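Local coordinates for protein V-type ATP synthase alpha chain (PDB 4O1S) that contains an intein, a mainly beta-sheet domain of the Hint class set within the sequence of a V-type ATPase A subunit, at residues 13-18 / 53-58; 20-25 / 145-150; 32-37 / 47-52; 41-46 / 69-74. All blocks are in the same frame, centred on the assembly; numbering follows the deposited sequence.

Interaction 1 of 4, residues 13-18 / 53-58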
loop_
_atom_site.group_PDB
_atom_site.type_symbol
_atom_site.label_atom_id
_atom_site.label_comp_id
_atom_site.label_asym_id
_atom_site.label_seq_id
_atom_site.Cartn_x
_atom_site.Cartn_y
_atom_site.Cartn_z
ATOM N N TYR A 13 -4.257 6.884 -3.423
ATOM C CA TYR A 13 -4.445 7.972 -4.384
ATOM C C TYR A 13 -5.483 7.590 -5.429
ATOM O O TYR A 13 -5.260 6.688 -6.245
ATOM C CB TYR A 13 -3.091 8.375 -4.995
ATOM C CG TYR A 13 -2.159 8.861 -3.903
ATOM C CD1 TYR A 13 -2.146 10.207 -3.519
ATOM C CD2 TYR A 13 -1.359 7.968 -3.191
ATOM C CE1 TYR A 13 -1.331 10.655 -2.492
ATOM C CE2 TYR A 13 -0.535 8.403 -2.161
ATOM C CZ TYR A 13 -0.527 9.750 -1.813
ATOM O OH TYR A 13 0.275 10.212 -0.787
ATOM N N LEU A 14 -6.646 8.238 -5.361
ATOM C CA LEU A 14 -7.711 7.961 -6.334
ATOM C C LEU A 14 -7.495 8.797 -7.584
ATOM O O LEU A 14 -6.881 9.875 -7.541
ATOM C CB LEU A 14 -9.101 8.272 -5.820
ATOM C CG LEU A 14 -9.619 7.798 -4.473
ATOM C CD1 LEU A 14 -9.220 6.371 -4.217
ATOM C CD2 LEU A 14 -9.109 8.733 -3.399
ATOM N N ALA A 15 -8.022 8.293 -8.694
ATOM C CA ALA A 15 -7.791 8.887 -10.000
ATOM C C ALA A 15 -8.478 10.238 -10.135
ATOM O O ALA A 15 -8.074 11.067 -10.948
ATOM C CB ALA A 15 -8.225 7.939 -11.088
ATOM N N ASP A 16 -9.507 10.462 -9.325
ATOM C CA ASP A 16 -10.207 11.740 -9.325
ATOM C C ASP A 16 -9.399 12.889 -8.707
ATOM O O ASP A 16 -9.920 14.000 -8.573
ATOM C CB ASP A 16 -11.586 11.601 -8.660
ATOM C CG ASP A 16 -11.518 11.473 -7.137
ATOM O OD1 ASP A 16 -10.421 11.191 -6.589
ATOM O OD2 ASP A 16 -12.587 11.653 -6.495
ATOM N N GLY A 17 -8.141 12.620 -8.336
ATOM C CA GLY A 17 -7.259 13.620 -7.750
ATOM C C GLY A 17 -7.267 13.587 -6.234
ATOM O O GLY A 17 -6.351 14.091 -5.569
ATOM N N LYS A 18 -8.304 12.966 -5.682
ATOM C CA LYS A 18 -8.459 12.914 -4.232
ATOM C C LYS A 18 -7.451 12.018 -3.531
ATOM O O LYS A 18 -6.889 11.083 -4.111
ATOM C CB LYS A 18 -9.881 12.502 -3.838
ATOM C CG LYS A 18 -10.787 13.684 -3.470
ATOM C CD LYS A 18 -10.809 14.750 -4.568
ATOM C CE LYS A 18 -11.895 15.792 -4.344
ATOM N NZ LYS A 18 -12.361 16.337 -5.653
ATOM N N GLN A 53 -11.304 3.580 -8.377
ATOM C CA GLN A 53 -10.297 3.861 -9.373
ATOM C C GLN A 53 -9.050 4.503 -8.779
ATOM O O GLN A 53 -9.059 5.669 -8.365
ATOM C CB GLN A 53 -10.885 4.719 -10.459
ATOM C CG GLN A 53 -11.785 3.940 -11.342
ATOM C CD GLN A 53 -12.385 4.799 -12.424
ATOM O OE1 GLN A 53 -12.050 5.979 -12.543
ATOM N NE2 GLN A 53 -13.280 4.217 -13.225
ATOM N N ILE A 54 -7.976 3.721 -8.760
ATOM C CA ILE A 54 -6.730 4.128 -8.142
ATOM C C ILE A 54 -5.576 4.147 -9.115
ATOM O O ILE A 54 -5.730 3.813 -10.286
ATOM C CB ILE A 54 -6.330 3.146 -7.050
ATOM C CG1 ILE A 54 -6.857 1.763 -7.396
ATOM C CG2 ILE A 54 -6.854 3.609 -5.721
ATOM C CD1 ILE A 54 -5.934 0.680 -6.964
ATOM N N TYR A 55 -4.403 4.498 -8.601
ATOM C CA TYR A 55 -3.199 4.569 -9.415
ATOM C C TYR A 55 -2.236 3.437 -9.136
ATOM O O TYR A 55 -1.800 3.255 -8.010
ATOM C CB TYR A 55 -2.488 5.883 -9.171
ATOM C CG TYR A 55 -3.178 7.072 -9.778
ATOM C CD1 TYR A 55 -3.116 7.307 -11.156
ATOM C CD2 TYR A 55 -3.876 7.973 -8.979
ATOM C CE1 TYR A 55 -3.737 8.404 -11.724
ATOM C CE2 TYR A 55 -4.492 9.077 -9.530
ATOM C CZ TYR A 55 -4.427 9.289 -10.910
ATOM O OH TYR A 55 -5.042 10.385 -11.480
ATOM N N SER A 56 -1.911 2.673 -10.168
ATOM C CA SER A 56 -0.929 1.609 -10.047
ATOM C C SER A 56 0.331 2.057 -10.727
ATOM O O SER A 56 0.363 3.128 -11.329
ATOM C CB SER A 56 -1.410 0.331 -10.720
ATOM O OG SER A 56 -2.503 -0.213 -10.023
ATOM N N TYR A 57 1.370 1.239 -10.646
ATOM C CA TYR A 57 2.634 1.658 -11.210
ATOM C C TYR A 57 3.181 0.527 -12.013
ATOM O O TYR A 57 3.418 -0.549 -11.480
ATOM C CB TYR A 57 3.619 2.065 -10.113
ATOM C CG TYR A 57 4.772 2.907 -10.614
ATOM C CD1 TYR A 57 4.548 4.155 -11.193
ATOM C CD2 TYR A 57 6.085 2.461 -10.506
ATOM C CE1 TYR A 57 5.608 4.936 -11.657
ATOM C CE2 TYR A 57 7.150 3.229 -10.970
ATOM C CZ TYR A 57 6.903 4.465 -11.540
ATOM O OH TYR A 57 7.945 5.237 -12.001
ATOM N N VAL A 58 3.350 0.763 -13.308
ATOM C CA VAL A 58 3.882 -0.256 -14.199
ATOM C C VAL A 58 5.098 0.262 -14.925
ATOM O O VAL A 58 5.083 1.374 -15.477
ATOM C CB VAL A 58 2.880 -0.704 -15.269
ATOM C CG1 VAL A 58 3.401 -1.957 -15.937
ATOM C CG2 VAL A 58 1.515 -0.971 -14.665
#
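The Y55 ring presents its edge to L14 O, which lies near the ring plane 3.2 Å from Y55 CE2, while Y13 O and A15 CA come at the same ring obliquely. These groups belong to the turn of a beta hairpin, formed by strands 11-13 and 19-21, that leans on the long strand 43-58 of the Hint-type intein fold. Y55 CG stands anti to its own carbonyl carbon (chi1 -73°), a setting that lays the ring alongside the backbone of 13-15 and brings Y55 CZ 4.0 Å from A15 CB.

Two backbone bonds join the segments beside this contact. A15 N gives a firm bond to Q53 O at 2.8 Å, whereas Y55 N reaches Y13 O at 3.3 Å in a weak, bent one. Between them L14 forms a single bridge with I54, and the two side chains meet through L14 CD1 and I54 CG2. Y13 turns the end of its own ring away from 53-58, and its hydroxyl bonds to G161 O.

The turn itself is type I, running from L14 to G17, with G17 N bonded back to L14 O; L14 N also donates to K18 O, which closes the hairpin around the turn. An Asx turn reinforces it: K18 N donates to D16 OD1 at 2.9 Å, meeting that oxygen from above the carboxylate plane, 51° out of it.

Interaction 2 of 4, residues 20-25 / 145-150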
loop_
_atom_site.group_PDB
_atom_site.type_symbol
_atom_site.label_atom_id
_atom_site.label_comp_id
_atom_site.label_asym_id
_atom_site.label_seq_id
_atom_site.Cartn_x
_atom_site.Cartn_y
_atom_site.Cartn_z
ATOM N N ILE A 20 -7.171 9.851 0.106
ATOM C CA ILE A 20 -7.977 9.346 1.196
ATOM C C ILE A 20 -7.225 8.276 1.991
ATOM O O ILE A 20 -6.493 7.442 1.427
ATOM C CB ILE A 20 -9.333 8.804 0.674
ATOM C CG1 ILE A 20 -10.310 8.595 1.819
ATOM C CG2 ILE A 20 -9.164 7.488 -0.092
ATOM C CD1 ILE A 20 -11.660 8.142 1.339
ATOM N N LYS A 21 -7.379 8.336 3.308
ATOM C CA LYS A 21 -6.789 7.339 4.182
ATOM C C LYS A 21 -7.546 6.041 3.971
ATOM O O LYS A 21 -8.781 6.051 3.887
ATOM C CB LYS A 21 -6.923 7.778 5.633
ATOM C CG LYS A 21 -6.033 8.934 6.027
ATOM C CD LYS A 21 -6.224 9.239 7.484
ATOM C CE LYS A 21 -5.942 10.685 7.800
ATOM N NZ LYS A 21 -6.674 11.034 9.039
ATOM N N ILE A 22 -6.824 4.928 3.887
ATOM C CA ILE A 22 -7.462 3.641 3.597
ATOM C C ILE A 22 -8.561 3.265 4.616
ATOM O O ILE A 22 -9.593 2.719 4.253
ATOM C CB ILE A 22 -6.433 2.508 3.397
ATOM C CG1 ILE A 22 -7.101 1.277 2.779
ATOM C CG2 ILE A 22 -5.711 2.159 4.704
ATOM C CD1 ILE A 22 -6.108 0.334 2.004
ATOM N N LYS A 23 -8.373 3.606 5.881
ATOM C CA LYS A 23 -9.390 3.266 6.865
ATOM C C LYS A 23 -10.691 4.039 6.633
ATOM O O LYS A 23 -11.779 3.529 6.918
ATOM C CB LYS A 23 -8.874 3.493 8.285
ATOM C CG LYS A 23 -8.827 4.948 8.702
ATOM C CD LYS A 23 -8.218 5.039 10.083
ATOM C CE LYS A 23 -8.160 6.469 10.569
ATOM N NZ LYS A 23 -9.411 7.167 10.189
ATOM N N ASP A 24 -10.588 5.257 6.103
ATOM C CA ASP A 24 -11.784 6.051 5.834
ATOM C C ASP A 24 -12.523 5.531 4.608
ATOM O O ASP A 24 -13.767 5.430 4.597
ATOM C CB ASP A 24 -11.436 7.531 5.654
ATOM C CG ASP A 24 -10.894 8.160 6.925
ATOM O OD1 ASP A 24 -11.200 7.620 8.020
ATOM O OD2 ASP A 24 -10.158 9.172 6.836
ATOM N N LEU A 25 -11.740 5.204 3.582
ATOM C CA LEU A 25 -12.260 4.621 2.358
ATOM C C LEU A 25 -13.005 3.329 2.675
ATOM O O LEU A 25 -14.131 3.118 2.230
ATOM C CB LEU A 25 -11.103 4.320 1.417
ATOM C CG LEU A 25 -11.456 3.451 0.212
ATOM C CD1 LEU A 25 -12.545 4.129 -0.606
ATOM C CD2 LEU A 25 -10.237 3.195 -0.634
ATOM N N ASP A 145 -5.428 -2.441 13.497
ATOM C CA ASP A 145 -6.269 -2.628 12.339
ATOM C C ASP A 145 -5.419 -2.457 11.088
ATOM O O ASP A 145 -4.698 -1.461 10.948
ATOM C CB ASP A 145 -7.365 -1.576 12.344
ATOM C CG ASP A 145 -8.422 -1.866 13.356
ATOM O OD1 ASP A 145 -8.508 -3.042 13.791
ATOM O OD2 ASP A 145 -9.161 -0.923 13.689
ATOM N N VAL A 146 -5.476 -3.421 10.178
ATOM C CA VAL A 146 -4.738 -3.258 8.936
ATOM C C VAL A 146 -5.668 -3.449 7.742
ATOM O O VAL A 146 -6.732 -4.061 7.863
ATOM C CB VAL A 146 -3.460 -4.155 8.856
ATOM C CG1 VAL A 146 -2.499 -3.789 9.946
ATOM C CG2 VAL A 146 -3.807 -5.620 8.963
ATOM N N TYR A 147 -5.256 -2.900 6.605
ATOM C CA TYR A 147 -6.103 -2.796 5.421
ATOM C C TYR A 147 -5.302 -3.113 4.162
ATOM O O TYR A 147 -4.082 -2.928 4.110
ATOM C CB TYR A 147 -6.674 -1.380 5.308
ATOM C CG TYR A 147 -7.545 -0.959 6.475
ATOM C CD1 TYR A 147 -8.926 -1.111 6.410
ATOM C CD2 TYR A 147 -6.997 -0.417 7.644
ATOM C CE1 TYR A 147 -9.742 -0.734 7.453
ATOM C CE2 TYR A 147 -7.815 -0.031 8.708
ATOM C CZ TYR A 147 -9.196 -0.199 8.605
ATOM O OH TYR A 147 -10.067 0.156 9.628
ATOM N N ASP A 148 -6.006 -3.590 3.145
ATOM C CA ASP A 148 -5.419 -3.887 1.848
ATOM C C ASP A 148 -6.505 -3.655 0.815
ATOM O O ASP A 148 -7.692 -3.726 1.118
ATOM C CB ASP A 148 -4.946 -5.345 1.801
ATOM C CG ASP A 148 -4.073 -5.660 0.574
ATOM O OD1 ASP A 148 -3.698 -4.710 -0.153
ATOM O OD2 ASP A 148 -3.746 -6.864 0.357
ATOM N N LEU A 149 -6.103 -3.357 -0.405
ATOM C CA LEU A 149 -7.038 -3.374 -1.511
ATOM C C LEU A 149 -6.443 -4.217 -2.620
ATOM O O LEU A 149 -5.253 -4.513 -2.589
ATOM C CB LEU A 149 -7.327 -1.955 -1.977
ATOM C CG LEU A 149 -6.155 -1.013 -2.201
ATOM C CD1 LEU A 149 -5.412 -1.397 -3.461
ATOM C CD2 LEU A 149 -6.665 0.406 -2.319
ATOM N N SER A 150 -7.241 -4.609 -3.603
ATOM C CA SER A 150 -6.663 -5.333 -4.732
ATOM C C SER A 150 -6.417 -4.381 -5.904
ATOM O O SER A 150 -7.245 -3.533 -6.214
ATOM C CB SER A 150 -7.552 -6.502 -5.155
ATOM O OG SER A 150 -8.664 -6.050 -5.909
HETATM O O HOH W 1 -12.528 1.322 8.817
#
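I22 overlaps the root of the Y147 side chain, its CG1 and CG2 branches each 3.7 Å from Y147 CB as the two side chains pass alongside, pointing opposite ways. The CD1 end of I22 runs on toward L149, whose CD2 lies 4.4 Å from it.

One residue along the helix, K23 lies over one face of the ring, toward its rim. Its CA sits 4.0 Å from the Y147 centroid and 16° off the normal, a CH-pi contact, and its CB touches the ring at CE2 and CZ. K23 CG lies between its backbone N and carbonyl carbon (chi1 76°); from there the chain leads away from the strand and bends at its end so that K23 NZ forms a salt bridge with D24 OD1 at 2.8 Å. The lysine thus offers carbon to the ring and keeps its charge elsewhere.

At the far end of the ring a water links Y147 OH to K23 O, donating to the carbonyl at 3.0 Å. Y26 adds an edge-to-face ring contact with Y147, so the first turns of helix 22-31 grip this side chain by several residues. The whole is a helix laid against an antiparallel sheet, here the single substantial helix of the beta-rich Hint-type domain meeting strand 143-149.

Interaction 3 of 4, residues 32-37 / 47-52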
loop_
_atom_site.group_PDB
_atom_site.type_symbol
_atom_site.label_atom_id
_atom_site.label_comp_id
_atom_site.label_asym_id
_atom_site.label_seq_id
_atom_site.Cartn_x
_atom_site.Cartn_y
_atom_site.Cartn_z
ATOM N N LYS A 32 -22.147 1.162 2.151
ATOM C CA LYS A 32 -22.927 1.239 0.912
ATOM C C LYS A 32 -23.816 -0.001 0.650
ATOM O O LYS A 32 -23.313 -1.137 0.666
ATOM C CB LYS A 32 -21.988 1.497 -0.256
ATOM C CG LYS A 32 -21.378 2.895 -0.263
ATOM C CD LYS A 32 -20.146 2.923 -1.130
ATOM C CE LYS A 32 -20.043 4.174 -1.947
ATOM N NZ LYS A 32 -19.987 5.331 -1.021
ATOM N N GLU A 33 -25.124 0.219 0.429
ATOM C CA GLU A 33 -26.095 -0.861 0.106
ATOM C C GLU A 33 -25.678 -1.687 -1.132
ATOM O O GLU A 33 -25.776 -2.908 -1.134
ATOM C CB GLU A 33 -27.515 -0.302 -0.054
ATOM C CG GLU A 33 -28.381 -1.061 -1.081
ATOM C CD GLU A 33 -28.410 -0.386 -2.465
ATOM O OE1 GLU A 33 -27.652 0.586 -2.674
ATOM O OE2 GLU A 33 -29.194 -0.823 -3.341
ATOM N N ASP A 34 -25.242 -0.978 -2.169
ATOM C CA ASP A 34 -24.478 -1.465 -3.308
ATOM C C ASP A 34 -23.511 -2.656 -3.078
ATOM O O ASP A 34 -23.341 -3.503 -3.957
ATOM C CB ASP A 34 -23.606 -0.289 -3.780
ATOM C CG ASP A 34 -24.111 0.352 -5.040
ATOM O OD1 ASP A 34 -25.241 0.003 -5.470
ATOM O OD2 ASP A 34 -23.374 1.216 -5.584
ATOM N N ASN A 35 -22.835 -2.686 -1.934
ATOM C CA ASN A 35 -21.654 -3.534 -1.780
ATOM C C ASN A 35 -21.947 -4.772 -0.980
ATOM O O ASN A 35 -22.945 -4.844 -0.270
ATOM C CB ASN A 35 -20.489 -2.781 -1.109
ATOM C CG ASN A 35 -19.972 -1.618 -1.946
ATOM O OD1 ASN A 35 -20.166 -1.567 -3.169
ATOM N ND2 ASN A 35 -19.303 -0.679 -1.290
ATOM N N ILE A 36 -21.057 -5.748 -1.078
ATOM C CA ILE A 36 -21.215 -6.953 -0.284
ATOM C C ILE A 36 -20.083 -7.088 0.727
ATOM O O ILE A 36 -18.894 -6.996 0.374
ATOM C CB ILE A 36 -21.339 -8.200 -1.172
ATOM C CG1 ILE A 36 -22.492 -8.015 -2.150
ATOM C CG2 ILE A 36 -21.610 -9.429 -0.334
ATOM C CD1 ILE A 36 -22.821 -9.252 -2.982
ATOM N N VAL A 37 -20.459 -7.272 1.991
ATOM C CA VAL A 37 -19.464 -7.346 3.060
ATOM C C VAL A 37 -19.434 -8.727 3.599
ATOM O O VAL A 37 -20.456 -9.265 4.007
ATOM C CB VAL A 37 -19.757 -6.399 4.233
ATOM C CG1 VAL A 37 -18.757 -6.615 5.350
ATOM C CG2 VAL A 37 -19.716 -4.953 3.761
ATOM N N HIS A 47 -16.743 -6.283 -1.200
ATOM C CA HIS A 47 -16.738 -6.385 -2.632
ATOM C C HIS A 47 -17.483 -5.167 -3.196
ATOM O O HIS A 47 -18.644 -4.910 -2.876
ATOM C CB HIS A 47 -17.345 -7.729 -3.056
ATOM C CG HIS A 47 -17.296 -7.979 -4.528
ATOM N ND1 HIS A 47 -16.345 -7.412 -5.348
ATOM C CD2 HIS A 47 -18.106 -8.709 -5.336
ATOM C CE1 HIS A 47 -16.559 -7.799 -6.594
ATOM N NE2 HIS A 47 -17.621 -8.585 -6.612
ATOM N N LEU A 48 -16.792 -4.404 -4.019
ATOM C CA LEU A 48 -17.298 -3.126 -4.476
ATOM C C LEU A 48 -18.142 -3.264 -5.735
ATOM O O LEU A 48 -17.644 -3.726 -6.763
ATOM C CB LEU A 48 -16.115 -2.182 -4.764
ATOM C CG LEU A 48 -15.535 -1.344 -3.619
ATOM C CD1 LEU A 48 -15.898 -1.885 -2.245
ATOM C CD2 LEU A 48 -14.062 -1.276 -3.786
ATOM N N LYS A 49 -19.403 -2.840 -5.663
ATOM C CA LYS A 49 -20.233 -2.737 -6.865
ATOM C C LYS A 49 -19.578 -1.831 -7.944
ATOM O O LYS A 49 -19.442 -2.255 -9.088
ATOM C CB LYS A 49 -21.659 -2.297 -6.522
ATOM C CG LYS A 49 -22.507 -1.990 -7.742
ATOM C CD LYS A 49 -23.287 -3.213 -8.214
ATOM C CE LYS A 49 -24.729 -3.219 -7.684
ATOM N NZ LYS A 49 -25.024 -4.349 -6.718
ATOM N N ASP A 50 -19.157 -0.614 -7.576
ATOM C CA ASP A 50 -18.331 0.230 -8.456
ATOM C C ASP A 50 -16.897 0.151 -8.019
ATOM O O ASP A 50 -16.560 0.597 -6.912
ATOM C CB ASP A 50 -18.683 1.713 -8.356
ATOM C CG ASP A 50 -20.079 2.021 -8.793
ATOM O OD1 ASP A 50 -20.633 1.277 -9.631
ATOM O OD2 ASP A 50 -20.625 3.027 -8.294
ATOM N N PRO A 51 -16.029 -0.356 -8.897
ATOM C CA PRO A 51 -14.598 -0.456 -8.587
ATOM C C PRO A 51 -14.036 0.904 -8.197
ATOM O O PRO A 51 -14.443 1.941 -8.725
ATOM C CB PRO A 51 -13.987 -0.899 -9.914
ATOM C CG PRO A 51 -14.949 -0.371 -10.955
ATOM C CD PRO A 51 -16.306 -0.573 -10.324
ATOM N N ILE A 52 -13.113 0.895 -7.254
ATOM C CA ILE A 52 -12.475 2.122 -6.847
ATOM C C ILE A 52 -11.379 2.363 -7.862
ATOM O O ILE A 52 -10.631 1.449 -8.214
ATOM C CB ILE A 52 -11.943 2.034 -5.380
ATOM C CG1 ILE A 52 -12.468 3.198 -4.561
ATOM C CG2 ILE A 52 -10.451 2.035 -5.299
ATOM C CD1 ILE A 52 -13.948 3.076 -4.242
#
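N35 holds its amide across the gap to K49, a side chain doing the work of a strand carbonyl. With CG anti to the carbonyl carbon (chi1 -64°), N35 OD1 receives K49 N at 2.9 Å; the bond is nearly straight, although the donor stands above the amide plane. At the other end of the amide, N35 ND2 donates to E29 O of helix 22-31 and lies 3.7 Å from L48 CD1. Bonds at both ends of the amide fix its rotation and tie the helix to the strand.

K49 follows a more crooked course. It leaves the backbone with CG anti to N, then bends at each later torsion and curls back over D34, crossing that side chain at about a right angle. Its CB and CG both lie 3.9 Å from D34 CG, yet K49 NZ ends beside the D34 backbone, bonding weakly to D34 O at 3.3 Å. The carboxylate is farther off, with D34 OD1 4.5 Å from K49 NZ, too far for a salt bridge. D50 brings a second carboxylate near, D34 OD2 lying 4.3 Å from D50 OD2, a proximity that would tend to be unfavourable if both are charged.

I36 and H47 form an antiparallel hydrogen-bonded pair, with I36 N to H47 O at 3.1 Å and H47 N to I36 O at 2.8 Å. Their side chains share one face of the sheet, and H47 ND1 bonds to R68 O of the next strand. The arrangement is the open end of a beta hairpin, strands 36-40 and 43-58, where regular pairing gives way to a side-chain bond just before the chain bends sharply at K49 and D50.

Interaction 4 of 4, residues 41-46 / 69-74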
loop_
_atom_site.group_PDB
_atom_site.type_symbol
_atom_site.label_atom_id
_atom_site.label_comp_id
_atom_site.label_asym_id
_atom_site.label_seq_id
_atom_site.Cartn_x
_atom_site.Cartn_y
_atom_site.Cartn_z
ATOM N N SER A 41 -13.554 -14.521 11.095
ATOM C CA SER A 41 -12.329 -14.799 11.872
ATOM C C SER A 41 -11.349 -13.611 11.937
ATOM O O SER A 41 -10.172 -13.739 11.560
ATOM C CB SER A 41 -11.618 -16.073 11.360
ATOM O OG SER A 41 -10.744 -15.782 10.273
ATOM N N GLY A 42 -11.841 -12.463 12.400
ATOM C CA GLY A 42 -11.043 -11.243 12.426
ATOM C C GLY A 42 -10.717 -10.599 11.081
ATOM O O GLY A 42 -10.201 -9.491 11.033
ATOM N N GLU A 43 -11.008 -11.285 9.986
ATOM C CA GLU A 43 -10.850 -10.690 8.677
ATOM C C GLU A 43 -12.187 -10.283 8.097
ATOM O O GLU A 43 -13.227 -10.852 8.423
ATOM C CB GLU A 43 -10.192 -11.662 7.733
ATOM C CG GLU A 43 -8.848 -12.097 8.180
ATOM C CD GLU A 43 -8.270 -13.122 7.243
ATOM O OE1 GLU A 43 -9.030 -14.008 6.801
ATOM O OE2 GLU A 43 -7.064 -13.035 6.932
ATOM N N GLU A 44 -12.145 -9.294 7.215
ATOM C CA GLU A 44 -13.351 -8.816 6.571
ATOM C C GLU A 44 -13.052 -8.279 5.178
ATOM O O GLU A 44 -11.995 -7.657 4.931
ATOM C CB GLU A 44 -14.011 -7.736 7.407
ATOM C CG GLU A 44 -15.397 -7.417 6.925
ATOM C CD GLU A 44 -16.075 -6.363 7.779
ATOM O OE1 GLU A 44 -15.748 -5.156 7.630
ATOM O OE2 GLU A 44 -16.936 -6.752 8.602
ATOM N N ILE A 45 -13.991 -8.518 4.267
ATOM C CA ILE A 45 -13.833 -8.091 2.883
ATOM C C ILE A 45 -15.056 -7.336 2.353
ATOM O O ILE A 45 -16.218 -7.686 2.645
ATOM C CB ILE A 45 -13.514 -9.290 1.980
ATOM C CG1 ILE A 45 -12.140 -9.845 2.331
ATOM C CG2 ILE A 45 -13.520 -8.893 0.524
ATOM C CD1 ILE A 45 -11.979 -11.314 2.000
ATOM N N ILE A 46 -14.796 -6.284 1.586
ATOM C CA ILE A 46 -15.882 -5.626 0.914
ATOM C C ILE A 46 -15.685 -5.820 -0.564
ATOM O O ILE A 46 -14.607 -5.568 -1.120
ATOM C CB ILE A 46 -15.973 -4.121 1.214
ATOM C CG1 ILE A 46 -15.791 -3.824 2.702
ATOM C CG2 ILE A 46 -17.306 -3.564 0.695
ATOM C CD1 ILE A 46 -15.603 -2.334 2.946
ATOM N N LEU A 69 -12.028 -5.219 -4.488
ATOM C CA LEU A 69 -12.100 -5.727 -3.119
ATOM C C LEU A 69 -11.298 -4.867 -2.159
ATOM O O LEU A 69 -10.199 -4.419 -2.493
ATOM C CB LEU A 69 -11.547 -7.139 -3.032
ATOM C CG LEU A 69 -12.325 -8.245 -3.716
ATOM C CD1 LEU A 69 -11.859 -9.549 -3.149
ATOM C CD2 LEU A 69 -13.798 -8.077 -3.488
ATOM N N LEU A 70 -11.848 -4.651 -0.967
ATOM C CA LEU A 70 -11.103 -4.034 0.111
ATOM C C LEU A 70 -11.074 -5.046 1.225
ATOM O O LEU A 70 -12.007 -5.839 1.373
ATOM C CB LEU A 70 -11.786 -2.767 0.628
ATOM C CG LEU A 70 -12.099 -1.671 -0.381
ATOM C CD1 LEU A 70 -12.741 -0.501 0.331
ATOM C CD2 LEU A 70 -10.851 -1.249 -1.125
ATOM N N TYR A 71 -10.004 -4.992 2.011
ATOM C CA TYR A 71 -9.788 -5.901 3.117
ATOM C C TYR A 71 -9.466 -5.122 4.389
ATOM O O TYR A 71 -8.802 -4.070 4.365
ATOM C CB TYR A 71 -8.658 -6.883 2.768
ATOM C CG TYR A 71 -8.040 -7.613 3.956
ATOM C CD1 TYR A 71 -8.655 -8.733 4.512
ATOM C CD2 TYR A 71 -6.830 -7.194 4.511
ATOM C CE1 TYR A 71 -8.085 -9.406 5.593
ATOM C CE2 TYR A 71 -6.257 -7.863 5.594
ATOM C CZ TYR A 71 -6.890 -8.962 6.123
ATOM O OH TYR A 71 -6.323 -9.625 7.184
ATOM N N LYS A 72 -9.964 -5.639 5.507
ATOM C CA LYS A 72 -9.603 -5.124 6.815
ATOM C C LYS A 72 -9.332 -6.293 7.732
ATOM O O LYS A 72 -10.160 -7.198 7.859
ATOM C CB LYS A 72 -10.723 -4.263 7.382
ATOM C CG LYS A 72 -10.493 -3.833 8.812
ATOM C CD LYS A 72 -11.641 -2.999 9.361
ATOM C CE LYS A 72 -11.744 -3.161 10.866
ATOM N NZ LYS A 72 -12.752 -2.211 11.397
ATOM N N GLY A 73 -8.174 -6.281 8.376
ATOM C CA GLY A 73 -7.814 -7.351 9.285
ATOM C C GLY A 73 -7.151 -6.842 10.546
ATOM O O GLY A 73 -7.347 -5.695 10.960
ATOM N N LYS A 74 -6.358 -7.717 11.159
ATOM C CA LYS A 74 -5.614 -7.387 12.375
ATOM C C LYS A 74 -4.160 -7.777 12.196
ATOM O O LYS A 74 -3.848 -8.819 11.621
ATOM C CB LYS A 74 -6.185 -8.126 13.596
ATOM C CG LYS A 74 -7.514 -7.553 14.168
ATOM C CD LYS A 74 -7.348 -6.122 14.649
ATOM C CE LYS A 74 -8.099 -5.868 15.933
ATOM N NZ LYS A 74 -7.930 -4.429 16.305
#
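Strands 43-46 and 69-74 run antiparallel, their axes 4.7 Å apart at closest approach and 160° apart in direction. E44 with K72 and I46 with L70 are hydrogen-bonded pairs, each closed by two backbone bonds; K72 N to E44 O measures 2.9 Å and I46 N to L70 O 2.8 Å. I45 and Y71 form the non-hydrogen-bonded pair between them.

The side chains divide between the two faces of the sheet. I46 and L70 touch through their CD1 methyls at 4.3 Å on the face that helix 22-31 covers with Y26. I45 and Y71 lie on the other face, where I45 CG1 meets the rim of the tyrosine at CD1.

Y71 has CG anti to its backbone N (chi1 163°), which swings the ring along the strand toward E43. E43 CG comes at the ring edge, in its plane, 3.7 Å from Y71 OH, and the carboxylate is turned almost perpendicular to the ring. Over one ring face sits G73 N.

Two of the charged side chains have partners beyond the two strands: E44 OE1 binds R30 and Y26, and K74 NZ bridges to D145 and D143. The chemistry is therefore split, with a backbone ladder and hydrocarbon joining the strands while the ionic ends of E44 and K74 link the pair to helix 22-31 and to strand 143-149.

In the fold
From the N terminus, the hairpin turn at 13-18 opens the first loop, which closes at 53-58 in interaction 1; interaction 3 closes before it. Residues 20-25 open a longer loop that ends only at 145-150, so interactions 1 and 2 cross. Interaction 3 is a short closure lying within both spans. Interaction 4 lies wholly within the span of interaction 2, but crosses interactions 1 and 3. Strand 43-58 serves interactions 1, 3 and 4, and its neighbours 36-40 and 61-75 flank it in one antiparallel sheet. Strand 143-149, next to 61-75, brings interaction 2 into that sheet, and L25 on I52 joins the helix to interaction 3.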